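Side-chain contacts in caprin-2 (Danio rerio, PDB 4OUS), which probably takes part in canonical Wnt signalling through its trimeric C1q domain: residues M37-T40 / G41-R44; C47-T50 / G51-F55. The protein carries 1 engineered substitution. All blocks are in the same frame, centred on the assembly; numbering follows the deposited sequence.

Contact 1 (M37-T40 / G41-R44)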
loop_
_atom_site.group_PDB
_atom_site.type_symbol
_atom_site.label_atom_id
_atom_site.label_comp_id
_atom_site.label_asym_id
_atom_site.label_seq_id
_atom_site.Cartn_x
_atom_site.Cartn_y
_atom_site.Cartn_z
ATOM N N MET A 37 -16.089 9.034 -11.897
ATOM C CA MET A 37 -15.168 8.702 -12.975
ATOM C C MET A 37 -14.714 7.238 -13.006
ATOM O O MET A 37 -14.037 6.831 -13.956
ATOM C CB MET A 37 -13.944 9.624 -12.910
ATOM C CG MET A 37 -14.243 11.125 -13.022
ATOM S SD MET A 37 -15.401 11.604 -14.310
ATOM C CE MET A 37 -14.570 10.910 -15.695
ATOM N N PHE A 38 -15.070 6.444 -11.996
ATOM C CA PHE A 38 -14.803 5.012 -12.064
ATOM C C PHE A 38 -16.006 4.286 -12.641
ATOM O O PHE A 38 -17.142 4.548 -12.243
ATOM C CB PHE A 38 -14.463 4.432 -10.694
ATOM C CG PHE A 38 -13.987 3.009 -10.753
ATOM C CD1 PHE A 38 -12.688 2.725 -11.137
ATOM C CD2 PHE A 38 -14.835 1.956 -10.450
ATOM C CE1 PHE A 38 -12.235 1.424 -11.199
ATOM C CE2 PHE A 38 -14.383 0.644 -10.502
ATOM C CZ PHE A 38 -13.083 0.382 -10.881
ATOM N N ASP A 39 -15.747 3.379 -13.577
ATOM C CA ASP A 39 -16.773 2.549 -14.193
ATOM C C ASP A 39 -16.625 1.102 -13.733
ATOM O O ASP A 39 -15.634 0.446 -14.049
ATOM C CB ASP A 39 -16.677 2.641 -15.713
ATOM C CG ASP A 39 -17.716 1.795 -16.410
ATOM O OD1 ASP A 39 -18.907 2.163 -16.356
ATOM O OD2 ASP A 39 -17.348 0.766 -17.012
ATOM N N THR A 40 -17.604 0.601 -12.986
ATOM C CA THR A 40 -17.480 -0.723 -12.384
ATOM C C THR A 40 -17.378 -1.859 -13.400
ATOM O O THR A 40 -16.623 -2.807 -13.197
ATOM C CB THR A 40 -18.666 -1.025 -11.450
ATOM O OG1 THR A 40 -19.896 -0.898 -12.173
ATOM C CG2 THR A 40 -18.669 -0.084 -10.266
ATOM N N GLY A 41 -18.139 -1.768 -14.487
ATOM C CA GLY A 41 -18.190 -2.837 -15.473
ATOM C C GLY A 41 -16.902 -3.050 -16.241
ATOM O O GLY A 41 -16.527 -4.184 -16.555
ATOM N N SER A 42 -16.217 -1.954 -16.550
ATOM C CA SER A 42 -14.976 -2.021 -17.309
ATOM C C SER A 42 -13.763 -2.025 -16.394
ATOM O O SER A 42 -12.666 -2.392 -16.811
ATOM C CB SER A 42 -14.871 -0.842 -18.269
ATOM O OG SER A 42 -14.737 0.371 -17.543
ATOM N N GLY A 43 -13.958 -1.583 -15.153
ATOM C CA GLY A 43 -12.860 -1.443 -14.217
ATOM C C GLY A 43 -11.980 -0.235 -14.498
ATOM O O GLY A 43 -10.894 -0.123 -13.925
ATOM N N ARG A 44 -12.442 0.669 -15.360
ATOM C CA ARG A 44 -11.625 1.811 -15.757
ATOM C C ARG A 44 -11.986 3.099 -15.034
ATOM O O ARG A 44 -13.162 3.469 -14.913
ATOM C CB ARG A 44 -11.725 2.047 -17.269
ATOM C CG ARG A 44 -11.128 0.921 -18.108
ATOM C CD ARG A 44 -11.366 1.127 -19.598
ATOM N NE ARG A 44 -10.593 0.175 -20.394
ATOM C CZ ARG A 44 -9.501 0.491 -21.083
ATOM N NH1 ARG A 44 -9.056 1.740 -21.091
ATOM N NH2 ARG A 44 -8.856 -0.442 -21.771
HETATM O O HOH W 1 -20.317 -0.216 -15.529
#
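G41 begins the return of this short hairpin, and its N-H reaches D39 through a water 2.9 Å from both G41 N, from which it accepts, and D39 OD1, to which it donates. At S42 the other carboxylate oxygen is gripped twice. S42 OG donates to D39 OD2 at 2.7 Å, where OD2 offers its anti lone pair, turned away from OD1. S42 N donates a second bond to D39 OD2 at 3.0 Å, from 35° out of the carboxylate plane. With S42 chi1 at 67°, OG sits over its own backbone, where it also accepts from R44 N as an ST turn. G43 has a phi of 75°, a backbone conformation that favours glycine, and its N-H donates to D39 O at 2.9 Å. Its carbonyl oxygen lies obliquely to the F38 ring, 3.4 Å from CE1. R44 closes the hairpin as its O accepts from D39 N, a fairly straight bond of 2.9 Å, and G43 and R44 together oppose D39 as a G1 beta bulge. The R44 guanidinium makes a cation-pi contact with W109. Bonds to both oxygens should limit rotation of the D39 carboxylate and, with two donors on OD2, probably favour its ionised form.

Contact 2 (C47-T50 / G51-F55)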
loop_
_atom_site.group_PDB
_atom_site.type_symbol
_atom_site.label_atom_id
_atom_site.label_comp_id
_atom_site.label_asym_id
_atom_site.label_seq_id
_atom_site.Cartn_x
_atom_site.Cartn_y
_atom_site.Cartn_z
ATOM N N CYS A 47 -9.784 9.891 -16.453
ATOM C CA CYS A 47 -9.311 11.166 -15.945
ATOM C C CYS A 47 -10.223 12.308 -16.384
ATOM O O CYS A 47 -10.389 12.527 -17.581
ATOM C CB CYS A 47 -7.890 11.422 -16.433
ATOM S SG CYS A 47 -7.242 13.018 -15.977
ATOM N N PRO A 48 -10.799 13.051 -15.424
ATOM C CA PRO A 48 -11.686 14.166 -15.785
ATOM C C PRO A 48 -10.964 15.496 -15.955
ATOM O O PRO A 48 -11.554 16.453 -16.452
ATOM C CB PRO A 48 -12.633 14.243 -14.593
ATOM C CG PRO A 48 -11.761 13.859 -13.439
ATOM C CD PRO A 48 -10.828 12.787 -13.972
ATOM N N ALA A 49 -9.711 15.553 -15.520
ATOM C CA ALA A 49 -8.961 16.796 -15.512
ATOM C C ALA A 49 -7.487 16.478 -15.414
ATOM O O ALA A 49 -7.066 15.693 -14.564
ATOM C CB ALA A 49 -9.397 17.685 -14.356
ATOM N N THR A 50 -6.708 17.072 -16.303
ATOM C CA THR A 50 -5.273 16.862 -16.307
ATOM C C THR A 50 -4.713 17.169 -14.922
ATOM O O THR A 50 -5.114 18.141 -14.281
ATOM C CB THR A 50 -4.627 17.723 -17.398
ATOM O OG1 THR A 50 -5.123 17.277 -18.667
ATOM C CG2 THR A 50 -3.114 17.618 -17.378
ATOM N N GLY A 51 -3.837 16.296 -14.437
ATOM C CA GLY A 51 -3.277 16.459 -13.112
ATOM C C GLY A 51 -2.560 15.214 -12.639
ATOM O O GLY A 51 -2.428 14.242 -13.382
ATOM N N ALA A 52 -2.091 15.255 -11.395
ATOM C CA ALA A 52 -1.398 14.132 -10.779
ATOM C C ALA A 52 -2.388 13.359 -9.922
ATOM O O ALA A 52 -3.126 13.952 -9.132
ATOM C CB ALA A 52 -0.225 14.612 -9.945
ATOM N N TYR A 53 -2.388 12.040 -10.091
ATOM C CA TYR A 53 -3.316 11.130 -9.428
ATOM C C TYR A 53 -2.555 10.006 -8.737
ATOM O O TYR A 53 -1.551 9.527 -9.262
ATOM C CB TYR A 53 -4.301 10.536 -10.443
ATOM C CG TYR A 53 -5.284 11.534 -11.023
ATOM C CD1 TYR A 53 -6.605 11.554 -10.601
ATOM C CD2 TYR A 53 -4.895 12.456 -11.992
ATOM C CE1 TYR A 53 -7.515 12.460 -11.118
ATOM C CE2 TYR A 53 -5.801 13.374 -12.514
ATOM C CZ TYR A 53 -7.114 13.369 -12.072
ATOM O OH TYR A 53 -8.037 14.262 -12.568
ATOM N N VAL A 54 -3.048 9.576 -7.581
ATOM C CA VAL A 54 -2.479 8.471 -6.823
ATOM C C VAL A 54 -3.369 7.248 -6.986
ATOM O O VAL A 54 -4.587 7.362 -6.873
ATOM C CB VAL A 54 -2.369 8.832 -5.331
ATOM C CG1 VAL A 54 -1.828 7.662 -4.525
ATOM C CG2 VAL A 54 -1.513 10.072 -5.142
ATOM N N PHE A 55 -2.758 6.091 -7.245
ATOM C CA PHE A 55 -3.470 4.814 -7.334
ATOM C C PHE A 55 -2.853 3.799 -6.397
ATOM O O PHE A 55 -1.638 3.779 -6.221
ATOM C CB PHE A 55 -3.442 4.274 -8.763
ATOM C CG PHE A 55 -4.118 5.177 -9.730
ATOM C CD1 PHE A 55 -3.393 6.135 -10.425
ATOM C CD2 PHE A 55 -5.491 5.131 -9.890
ATOM C CE1 PHE A 55 -4.023 7.013 -11.283
ATOM C CE2 PHE A 55 -6.124 6.003 -10.743
ATOM C CZ PHE A 55 -5.392 6.950 -11.443
#
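The hydroxyl of Y53 donates to the carbonyl oxygen of A49 over a short 2.6 Å from OH to O. The oxygen is met in the carbonyl plane, on a lone pair, with a C=O...OH angle of 138°. A49 O also lies at the edge of the tyrosine ring, in its plane, and is 3.3 Å from Y53 CE2, so the phenol and the peptide carbonyl meet edge-on. The chi1 of Y53, -68°, sets CG beside the backbone N and sends the ring back along the chain from the strand into the curve of residues 47-50. C47 and P48 both approach the phenol end from the same side of the ring. C47 SG, swung anti to its own backbone N (chi1 176°), stands 3.8 Å from Y53 CE2 and 4.6 Å from the ring centroid, an oblique sulfur-aromatic contact. The proline ring offers its CD to Y53 OH at 3.5 Å, crossing the tyrosine at a slant. T50 turns away from this cluster, and its OG1 is hydrogen-bonded to Q104 N. Beyond the segments, Y53 packs on L131 and L102, from the strands that flank its own, while A52 and V54 touch L34 and F130 of the second subunit. The tyrosine thus ties the connection after strand 44-46 to the start of strand 51-60. This connection carries the chain from one antiparallel sheet of the C1q jelly-roll sandwich to the other.

Overall arrangement
The two contacts follow one another along the chain, with strand 44-46 leading from the first towards the second, and they touch where M37 CG meets P48 CG at 3.7 Å. Contact 1 is a hairpin turn within one sheet, with D39 and G41 exposed; a carboxylate, a serine, backbone amides and a water do most of the work, although F38 reaches inward to stack on F8. Contact 2 lies where the chain passes to the other sheet. Its C47, G51 and Y53 are buried, and a single phenol-to-carbonyl bond is joined by sulfur and proline packing. Strand 51-60 also faces another subunit, whereas no other chain of the trimer touches contact 1.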